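Local coordinates for protein imidazoleglycerol-phosphate dehydratase (Pyrococcus furiosus, PDB 5DNL) that catalyses the dehydration of D-erythro-1-(imidazol-4-yl)glycerol 3-phosphate to 3-(imidazol-4-yl)-2-oxopropyl phosphate, the sixth step of histidine biosynthesis, at residues K17-T22 and R43-Y48; M82-A87 and A144-E149; V91-S96 and G156-V161. All blocks are in the same frame, centred on the assembly; numbering follows the deposited sequence. Where two conformers were deposited one is given.

The chain holds two mixed four-stranded sheets, and contact 1 belongs to one, contacts 2 and 3 to the other. Contact 1 closes before contact 2 opens; its centre lies about 24 Å from that of contact 2 and about 23 Å from that of contact 3, and no atoms touch. Contacts 2 and 3, about 18 Å apart between centres, alternate along the chain: the neighbouring strands 77-84 and 87-94 come first, and both then meet the single helix 144-162. They touch where Met82 packs on Met157. The start of that helix thus carries manganese ligands, while its later turns lie on the sheet whose strand 77-84 runs to the metal site.

Contact 1 of 3, residues K17-T22 and R43-Y48; sequences KGEIKT and RITATY
Ile20 and Lys21 pair in parallel with Ile44 and Thr45, joining the two strands of a beta-alpha-beta unit whose connection is helix 25-38. The ladder is short. Ile44 N donates to Glu19 O and Lys21 N to Ile44 O, each at 2.9 Å, whereas the bond from Ala46 N to Lys21 O is weak at 3.3 Å. Before the ladder, Gly18 passes with its CA 4.2 Å from Arg43 CB, a place where a side chain would collide.

On one face the beta-branched Ile20 and Ile44 suit extended backbone and lie with Ile20 CG2 4.3 Å from Ile44 CB. Thr22 runs alongside Ile44, methyl to methyl, CG2 to CG2 at 4.2 Å: chi1 of 65° puts OG1 between the backbone N and the carbonyl carbon, turned to Asp28 OD1 and Asp24 N, and leaves CG2 anti to the carbonyl carbon, beside Ile44. The small Ala46 lets its CB sit close to the Thr22 backbone. Farther along, Thr22 O meets the Tyr48 ring at its edge, 3.3 Å from CE1, while Tyr48 OH bonds to Asn23 O. On the other face Thr45 CG2 lies over the rim of the Arg43 guanidinium, whose NH1 forms a salt bridge with Glu13.

Strand 20-21 is outermost in this chain's sheet; strand 8-14 flanks strand 42-48 across from it, and helices 25-38 and 51-69 cover the face bearing Ile20 and Ile44.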
loop_
_atom_site.group_PDB
_atom_site.type_symbol
_atom_site.label_atom_id
_atom_site.label_comp_id
_atom_site.label_asym_id
_atom_site.label_seq_id
_atom_site.Cartn_x
_atom_site.Cartn_y
_atom_site.Cartn_z
ATOM N N LYS A 17 -18.790 -42.737 41.973
ATOM C CA LYS A 17 -19.655 -42.970 40.834
ATOM C C LYS A 17 -20.899 -42.145 41.074
ATOM O O LYS A 17 -21.424 -42.094 42.186
ATOM C CB LYS A 17 -19.985 -44.458 40.674
ATOM C CG LYS A 17 -18.789 -45.270 40.211
ATOM C CD LYS A 17 -19.038 -46.766 40.242
ATOM C CE LYS A 17 -17.788 -47.513 39.804
ATOM N NZ LYS A 17 -17.993 -48.985 39.757
ATOM N N GLY A 18 -21.334 -41.445 40.042
ATOM C CA GLY A 18 -22.452 -40.543 40.190
ATOM C C GLY A 18 -22.694 -39.782 38.919
ATOM O O GLY A 18 -22.018 -39.997 37.913
ATOM N N GLU A 19 -23.687 -38.913 38.977
ATOM C CA GLU A 19 -24.106 -38.140 37.823
ATOM C C GLU A 19 -23.276 -36.855 37.715
ATOM O O GLU A 19 -22.750 -36.350 38.703
ATOM C CB GLU A 19 -25.598 -37.806 37.924
ATOM C CG GLU A 19 -25.973 -36.790 39.008
ATOM C CD GLU A 19 -27.472 -36.649 39.222
ATOM O OE1 GLU A 19 -28.273 -37.291 38.501
ATOM O OE2 GLU A 19 -27.850 -35.863 40.114
ATOM N N ILE A 20 -23.181 -36.355 36.492
ATOM C CA ILE A 20 -22.724 -34.990 36.229
ATOM C C ILE A 20 -23.945 -34.233 35.736
ATOM O O ILE A 20 -24.380 -34.417 34.600
ATOM C CB ILE A 20 -21.589 -34.960 35.196
ATOM C CG1 ILE A 20 -20.378 -35.712 35.761
ATOM C CG2 ILE A 20 -21.254 -33.513 34.821
ATOM C CD1 ILE A 20 -19.209 -35.825 34.806
ATOM N N LYS A 21 -24.487 -33.375 36.602
ATOM C CA LYS A 21 -25.717 -32.649 36.342
ATOM C C LYS A 21 -25.594 -31.234 36.840
ATOM O O LYS A 21 -25.791 -30.949 38.014
ATOM C CB LYS A 21 -26.904 -33.344 37.027
ATOM C CG LYS A 21 -27.239 -34.701 36.451
ATOM C CD LYS A 21 -27.843 -34.614 35.061
ATOM C CE LYS A 21 -28.011 -35.997 34.457
ATOM N NZ LYS A 21 -28.615 -35.903 33.101
ATOM N N THR A 22 -25.247 -30.330 35.931
ATOM C CA THR A 22 -25.063 -28.923 36.266
ATOM C C THR A 22 -26.216 -28.032 35.866
ATOM O O THR A 22 -26.171 -26.826 36.127
ATOM C CB THR A 22 -23.819 -28.378 35.549
ATOM O OG1 THR A 22 -24.034 -28.395 34.130
ATOM C CG2 THR A 22 -22.593 -29.189 35.892
ATOM N N ARG A 43 -18.802 -37.229 40.776
ATOM C CA ARG A 43 -20.154 -36.765 40.939
ATOM C C ARG A 43 -20.081 -35.256 40.968
ATOM O O ARG A 43 -19.317 -34.707 41.728
ATOM C CB ARG A 43 -20.732 -37.277 42.257
ATOM C CG ARG A 43 -22.142 -36.775 42.551
ATOM C CD ARG A 43 -22.760 -37.527 43.720
ATOM N NE ARG A 43 -24.084 -37.006 44.063
ATOM C CZ ARG A 43 -24.330 -35.929 44.816
ATOM N NH1 ARG A 43 -23.346 -35.201 45.349
ATOM N NH2 ARG A 43 -25.593 -35.573 45.043
ATOM N N ILE A 44 -20.856 -34.602 40.110
ATOM C CA ILE A 44 -20.886 -33.147 40.056
ATOM C C ILE A 44 -22.337 -32.712 40.008
ATOM O O ILE A 44 -23.098 -33.165 39.159
ATOM C CB ILE A 44 -20.112 -32.597 38.826
ATOM C CG1 ILE A 44 -18.645 -33.031 38.865
ATOM C CG2 ILE A 44 -20.221 -31.069 38.785
ATOM C CD1 ILE A 44 -17.826 -32.599 37.663
ATOM N N THR A 45 -22.718 -31.829 40.925
ATOM C CA THR A 45 -24.045 -31.235 40.931
ATOM C C THR A 45 -23.887 -29.730 41.108
ATOM O O THR A 45 -22.985 -29.288 41.810
ATOM C CB THR A 45 -24.947 -31.817 42.046
ATOM O OG1 THR A 45 -24.396 -31.517 43.326
ATOM C CG2 THR A 45 -25.062 -33.313 41.894
ATOM N N ALA A 46 -24.743 -28.958 40.458
ATOM C CA ALA A 46 -24.708 -27.511 40.591
ATOM C C ALA A 46 -26.073 -26.868 40.464
ATOM O O ALA A 46 -26.938 -27.348 39.726
ATOM C CB ALA A 46 -23.793 -26.921 39.526
ATOM N N THR A 47 -26.229 -25.745 41.156
ATOM C CA THR A 47 -27.247 -24.770 40.848
ATOM C C THR A 47 -26.531 -23.449 40.576
ATOM O O THR A 47 -25.446 -23.199 41.108
ATOM C CB THR A 47 -28.287 -24.624 41.975
ATOM O OG1 THR A 47 -27.650 -24.259 43.192
ATOM C CG2 THR A 47 -29.035 -25.946 42.179
ATOM N N TYR A 48 -27.142 -22.618 39.746
ATOM C CA TYR A 48 -26.518 -21.376 39.333
ATOM C C TYR A 48 -27.550 -20.366 38.865
ATOM O O TYR A 48 -28.666 -20.727 38.485
ATOM C CB TYR A 48 -25.530 -21.654 38.182
ATOM C CG TYR A 48 -26.182 -22.056 36.879
ATOM C CD1 TYR A 48 -26.503 -23.384 36.609
ATOM C CD2 TYR A 48 -26.423 -21.116 35.883
ATOM C CE1 TYR A 48 -27.090 -23.746 35.400
ATOM C CE2 TYR A 48 -27.029 -21.462 34.689
ATOM C CZ TYR A 48 -27.343 -22.791 34.454
ATOM O OH TYR A 48 -27.905 -23.156 33.254
#

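Contact 2 of 3, residues M82-A87 and A144-E149; sequences MPMDDA and AHHIVE. With MN (manganese (II) ion), chain E; MN (manganese (II) ion), chain D; 5DL ([(2S)-2-hydroxy-3-(1H-1,2,4-triazol-1-yl)propyl]phosphonic acid), chain F.
His146 ND1 donates to Asp86 OD1 at 2.8 Å, nearly straight at 163°, with the oxygen in the ring plane and the N-H meeting its syn side from 19° out of the carboxylate plane. Asp86 OD2 accepts from the backbone N of Glu142 and Asn143, which fixes the group's rotation. The other ring nitrogen, His146 NE2, lies 2.3 Å from one manganese, which also takes triazole N4 of the inhibitor, a water, and His52, Glu56 and Glu121 of a third subunit. With an alanine for Asp86, the His146 N-H would probably lose its mate and the ring turn more freely, disturbing its aim at the metal.

Met84 to Ala87 form a type II' turn, and this hairpin end sets its acids round the metal site at the start of helix 144-162. Asp85 OD2 accepts from the manganese-bound water at 2.7 Å, while its OD1 is paired with Arg98 of a second subunit. Flexible Met84 crosses the His146 side chain at about a right angle, its SD oblique to the ring and 3.5 Å from triazole N2, and its bend at chi3 (-55°) brings CE 3.5 Å from Glu149 CD. His145 NE2 and Glu149 OE1, the latter at 2.1 Å, hold the second manganese with inhibitor N1 and O13, His29, and His53 of the third subunit. Ala87 CB, small enough to approach the helix backbone, meets His146 O at 3.6 Å.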
loop_
_atom_site.group_PDB
_atom_site.type_symbol
_atom_site.label_atom_id
_atom_site.label_comp_id
_atom_site.label_asym_id
_atom_site.label_seq_id
_atom_site.Cartn_x
_atom_site.Cartn_y
_atom_site.Cartn_z
ATOM N N MET A 82 -5.012 -33.321 21.247
ATOM C CA MET A 82 -6.277 -33.992 20.996
ATOM C C MET A 82 -6.884 -33.557 19.673
ATOM O O MET A 82 -7.180 -32.371 19.516
ATOM C CB MET A 82 -7.248 -33.665 22.127
ATOM C CG MET A 82 -8.467 -34.561 22.176
ATOM S SD MET A 82 -8.050 -36.232 22.724
ATOM C CE MET A 82 -6.462 -35.934 23.537
ATOM N N PRO A 83 -7.068 -34.501 18.736
ATOM C CA PRO A 83 -7.832 -34.253 17.534
ATOM C C PRO A 83 -9.314 -34.451 17.778
ATOM O O PRO A 83 -9.708 -35.262 18.628
ATOM C CB PRO A 83 -7.303 -35.288 16.540
ATOM C CG PRO A 83 -6.787 -36.398 17.370
ATOM C CD PRO A 83 -6.455 -35.856 18.717
ATOM N N MET A 84 -10.130 -33.689 17.064
ATOM C CA MET A 84 -11.529 -34.032 16.876
ATOM C C MET A 84 -11.928 -33.541 15.502
ATOM O O MET A 84 -12.190 -32.334 15.312
ATOM C CB MET A 84 -12.435 -33.446 17.956
ATOM C CG MET A 84 -13.877 -33.884 17.708
ATOM S SD MET A 84 -15.088 -33.570 18.997
ATOM C CE MET A 84 -14.283 -34.366 20.362
ATOM N N ASP A 85 -11.999 -34.466 14.544
ATOM C CA ASP A 85 -12.215 -34.140 13.142
ATOM C C ASP A 85 -11.254 -32.994 12.733
ATOM O O ASP A 85 -10.044 -33.156 12.878
ATOM C CB ASP A 85 -13.692 -33.839 12.886
ATOM C CG ASP A 85 -14.610 -35.028 13.175
ATOM O OD1 ASP A 85 -14.147 -36.107 13.614
ATOM O OD2 ASP A 85 -15.809 -34.867 12.921
ATOM N N ASP A 86 -11.795 -31.854 12.281
ATOM C CA ASP A 86 -10.967 -30.702 11.905
ATOM C C ASP A 86 -10.126 -30.123 13.023
ATOM O O ASP A 86 -9.092 -29.521 12.739
ATOM C CB ASP A 86 -11.861 -29.578 11.350
ATOM C CG ASP A 86 -12.974 -29.206 12.307
ATOM O OD1 ASP A 86 -13.907 -30.031 12.487
ATOM O OD2 ASP A 86 -12.924 -28.120 12.944
ATOM N N ALA A 87 -10.550 -30.259 14.275
ATOM C CA ALA A 87 -9.869 -29.634 15.417
ATOM C C ALA A 87 -8.615 -30.399 15.803
ATOM O O ALA A 87 -8.583 -31.642 15.746
ATOM C CB ALA A 87 -10.789 -29.516 16.626
ATOM N N ALA A 144 -16.711 -25.074 16.450
ATOM C CA ALA A 144 -16.681 -24.707 17.878
ATOM C C ALA A 144 -16.739 -25.916 18.810
ATOM O O ALA A 144 -15.999 -25.992 19.765
ATOM C CB ALA A 144 -17.829 -23.765 18.220
ATOM N N HIS A 145 -17.653 -26.830 18.538
ATOM C CA HIS A 145 -17.865 -27.997 19.404
ATOM C C HIS A 145 -16.622 -28.869 19.362
ATOM O O HIS A 145 -16.151 -29.338 20.410
ATOM C CB HIS A 145 -19.084 -28.760 18.877
ATOM C CG HIS A 145 -19.583 -29.885 19.726
ATOM N ND1 HIS A 145 -20.933 -30.095 19.889
ATOM C CD2 HIS A 145 -18.967 -30.918 20.345
ATOM C CE1 HIS A 145 -21.128 -31.180 20.619
ATOM N NE2 HIS A 145 -19.955 -31.702 20.903
ATOM N N HIS A 146 -16.071 -29.094 18.170
ATOM C CA HIS A 146 -14.885 -29.945 18.041
ATOM C C HIS A 146 -13.688 -29.328 18.787
ATOM O O HIS A 146 -12.950 -30.028 19.479
ATOM C CB HIS A 146 -14.520 -30.188 16.594
ATOM C CG HIS A 146 -15.565 -30.934 15.829
ATOM N ND1 HIS A 146 -15.607 -30.947 14.451
ATOM C CD2 HIS A 146 -16.612 -31.687 16.248
ATOM C CE1 HIS A 146 -16.615 -31.696 14.054
ATOM N NE2 HIS A 146 -17.255 -32.142 15.118
ATOM N N ILE A 147 -13.527 -28.013 18.669
ATOM C CA ILE A 147 -12.429 -27.301 19.333
ATOM C C ILE A 147 -12.579 -27.367 20.850
ATOM O O ILE A 147 -11.629 -27.721 21.565
ATOM C CB ILE A 147 -12.330 -25.835 18.842
ATOM C CG1 ILE A 147 -11.889 -25.805 17.382
ATOM C CG2 ILE A 147 -11.368 -25.038 19.705
ATOM C CD1 ILE A 147 -12.153 -24.489 16.663
ATOM N N VAL A 148 -13.757 -27.011 21.347
ATOM C CA VAL A 148 -13.973 -26.930 22.796
ATOM C C VAL A 148 -13.940 -28.346 23.403
ATOM O O VAL A 148 -13.303 -28.570 24.444
ATOM C CB VAL A 148 -15.257 -26.178 23.117
ATOM C CG1 VAL A 148 -15.585 -26.210 24.605
ATOM C CG2 VAL A 148 -15.136 -24.726 22.673
ATOM N N GLU A 149 -14.607 -29.311 22.767
ATOM C CA GLU A 149 -14.571 -30.671 23.315
ATOM C C GLU A 149 -13.150 -31.240 23.274
ATOM O O GLU A 149 -12.747 -31.911 24.216
ATOM C CB GLU A 149 -15.570 -31.609 22.626
ATOM C CG GLU A 149 -15.734 -32.939 23.340
ATOM C CD GLU A 149 -16.796 -33.815 22.765
ATOM O OE1 GLU A 149 -17.625 -33.349 21.940
ATOM O OE2 GLU A 149 -16.742 -35.023 23.113
HETATM MN MN MN E . -19.635 -33.943 21.500
HETATM MN MN MN D . -19.085 -33.524 14.962
HETATM N N1 5DL F . -19.033 -34.198 19.358
HETATM C C3 5DL F . -18.114 -35.241 17.590
HETATM N N2 5DL F . -18.214 -35.211 18.924
HETATM C C8 5DL F . -17.563 -37.993 21.480
HETATM C C7 5DL F . -18.415 -37.030 20.652
HETATM C C6 5DL F . -17.516 -36.147 19.799
HETATM C C5 5DL F . -19.423 -33.625 18.215
HETATM O O10 5DL F . -17.244 -39.662 19.406
HETATM P P9 5DL F . -16.467 -39.098 20.547
HETATM O O11 5DL F . -15.977 -40.136 21.528
HETATM O O12 5DL F . -15.269 -38.302 20.049
HETATM O O13 5DL F . -19.226 -36.198 21.496
HETATM N N4 5DL F . -18.893 -34.221 17.122
HETATM O O HOH W 1 -17.869 -35.315 14.556
#

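Contact 3 of 3, residues V91-S96 and G156-V161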
loop_
_atom_site.group_PDB
_atom_site.type_symbol
_atom_site.label_atom_id
_atom_site.label_comp_id
_atom_site.label_asym_id
_atom_site.label_seq_id
_atom_site.Cartn_x
_atom_site.Cartn_y
_atom_site.Cartn_z
ATOM N N VAL A 91 -2.978 -29.150 24.828
ATOM C CA VAL A 91 -3.251 -28.784 26.203
ATOM C C VAL A 91 -2.006 -29.106 27.005
ATOM O O VAL A 91 -1.488 -30.225 26.944
ATOM C CB VAL A 91 -4.462 -29.532 26.782
ATOM C CG1 VAL A 91 -4.660 -29.142 28.253
ATOM C CG2 VAL A 91 -5.684 -29.209 25.963
ATOM N N SER A 92 -1.496 -28.113 27.726
ATOM C CA SER A 92 -0.289 -28.303 28.526
ATOM C C SER A 92 -0.526 -27.786 29.923
ATOM O O SER A 92 -0.960 -26.630 30.095
ATOM C CB SER A 92 0.888 -27.566 27.870
ATOM O OG SER A 92 2.110 -27.734 28.600
ATOM N N VAL A 93 -0.244 -28.627 30.929
ATOM C CA VAL A 93 -0.504 -28.312 32.325
ATOM C C VAL A 93 0.776 -28.437 33.134
ATOM O O VAL A 93 1.549 -29.377 32.952
ATOM C CB VAL A 93 -1.582 -29.259 32.907
ATOM C CG1 VAL A 93 -1.735 -29.078 34.422
ATOM C CG2 VAL A 93 -2.911 -29.063 32.208
ATOM N N ASP A 94 0.994 -27.476 34.026
ATOM C CA ASP A 94 2.039 -27.547 35.046
ATOM C C ASP A 94 1.363 -27.205 36.372
ATOM O O ASP A 94 0.929 -26.058 36.567
ATOM C CB ASP A 94 3.175 -26.579 34.691
ATOM C CG ASP A 94 4.157 -26.365 35.799
ATOM O OD1 ASP A 94 4.021 -27.009 36.854
ATOM O OD2 ASP A 94 5.078 -25.522 35.618
ATOM N N ILE A 95 1.272 -28.177 37.296
ATOM C CA ILE A 95 0.711 -27.944 38.615
ATOM C C ILE A 95 1.799 -27.257 39.448
ATOM O O ILE A 95 2.489 -27.844 40.284
ATOM C CB ILE A 95 0.149 -29.236 39.260
ATOM C CG1 ILE A 95 -0.821 -29.924 38.291
ATOM C CG2 ILE A 95 -0.542 -28.918 40.564
ATOM C CD1 ILE A 95 -1.408 -31.234 38.801
ATOM N N SER A 96 1.942 -25.968 39.155
ATOM C CA SER A 96 3.090 -25.152 39.528
ATOM C C SER A 96 2.909 -24.332 40.803
ATOM O O SER A 96 3.874 -23.735 41.271
ATOM C CB SER A 96 3.284 -24.121 38.416
ATOM O OG SER A 96 2.074 -23.386 38.246
ATOM N N GLY A 156 -8.447 -33.421 30.451
ATOM C CA GLY A 156 -8.551 -34.691 31.174
ATOM C C GLY A 156 -7.305 -35.529 31.000
ATOM O O GLY A 156 -6.722 -35.985 32.004
ATOM N N MET A 157 -6.858 -35.700 29.759
ATOM C CA MET A 157 -5.653 -36.493 29.479
ATOM C C MET A 157 -4.410 -35.896 30.130
ATOM O O MET A 157 -3.598 -36.609 30.671
ATOM C CB MET A 157 -5.401 -36.603 27.979
ATOM C CG MET A 157 -6.406 -37.404 27.203
ATOM S SD MET A 157 -6.196 -39.177 27.438
ATOM C CE MET A 157 -4.496 -39.193 27.939
ATOM N N ALA A 158 -4.257 -34.582 30.056
ATOM C CA ALA A 158 -3.077 -33.927 30.604
ATOM C C ALA A 158 -3.021 -34.047 32.108
ATOM O O ALA A 158 -1.954 -34.331 32.685
ATOM C CB ALA A 158 -3.015 -32.461 30.178
ATOM N N LEU A 159 -4.165 -33.854 32.750
ATOM C CA LEU A 159 -4.245 -33.958 34.200
ATOM C C LEU A 159 -4.149 -35.409 34.667
ATOM O O LEU A 159 -3.642 -35.654 35.758
ATOM C CB LEU A 159 -5.481 -33.258 34.769
ATOM C CG LEU A 159 -5.343 -31.727 34.824
ATOM C CD1 LEU A 159 -6.690 -31.058 34.890
ATOM C CD2 LEU A 159 -4.458 -31.295 35.993
ATOM N N ARG A 160 -4.561 -36.365 33.839
ATOM C CA ARG A 160 -4.319 -37.785 34.184
ATOM C C ARG A 160 -2.826 -37.992 34.459
ATOM O O ARG A 160 -2.447 -38.666 35.428
ATOM C CB ARG A 160 -4.778 -38.711 33.056
ATOM C CG ARG A 160 -4.620 -40.209 33.358
ATOM C CD ARG A 160 -4.690 -41.069 32.112
ATOM N NE ARG A 160 -5.895 -40.901 31.317
ATOM C CZ ARG A 160 -6.110 -41.474 30.127
ATOM N NH1 ARG A 160 -5.203 -42.287 29.587
ATOM N NH2 ARG A 160 -7.243 -41.239 29.457
ATOM N N VAL A 161 -1.976 -37.412 33.628
ATOM C CA VAL A 161 -0.524 -37.553 33.747
ATOM C C VAL A 161 0.001 -36.723 34.924
ATOM O O VAL A 161 0.794 -37.193 35.752
ATOM C CB VAL A 161 0.181 -37.115 32.452
ATOM C CG1 VAL A 161 1.695 -37.159 32.578
ATOM C CG2 VAL A 161 -0.274 -37.956 31.271
#
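Ala158 points its methyl toward strand 87-94 and meets two valines at once: its CB lies 4.0 Å from Val93 CG2 and 4.2 Å from Val91 CG1. Val91 and Val93 are two apart on the strand and therefore bear on the same face, and the short alanine side chain is consistent with an approach of 8.0 Å between the axes of 91-94 and 156-161.

Leu159 follows, its CB directed neither at the strand nor away from it, and its CD2 branch does the touching. CD2 meets Val93 CG1 at 3.8 Å and Ile95 CD1 at 4.1 Å, the leucine side chain crossing both at about a right angle. Val93 serves both helix residues because its two methyls part company: with CG1 anti to the backbone N (chi1 of 172°) that methyl goes to Leu159, and CG2 goes to Ala158. Ile95, at the centre of an inverse gamma turn just beyond the strand, keeps its longer branch in the same apolar layer, where it also packs on Ala162. Leu159 in turn packs on Phe34 and Leu38 of helix 25-38, so it lies wedged between sheet and helix.

Arg160 is turned from the strand, its NH2 bonded to Tyr37 O. On the strand's other face, Ser92 and Asp94 are packed by Pro83 of a neighbouring subunit, and Asp94 forms a salt bridge with Arg76.

The strand and helix run 31° apart in the same general direction, their contact made of buried aliphatic groups: helix-on-sheet packing, as expected in the imidazoleglycerol-phosphate dehydratase fold, where helices lie between two four-stranded sheets.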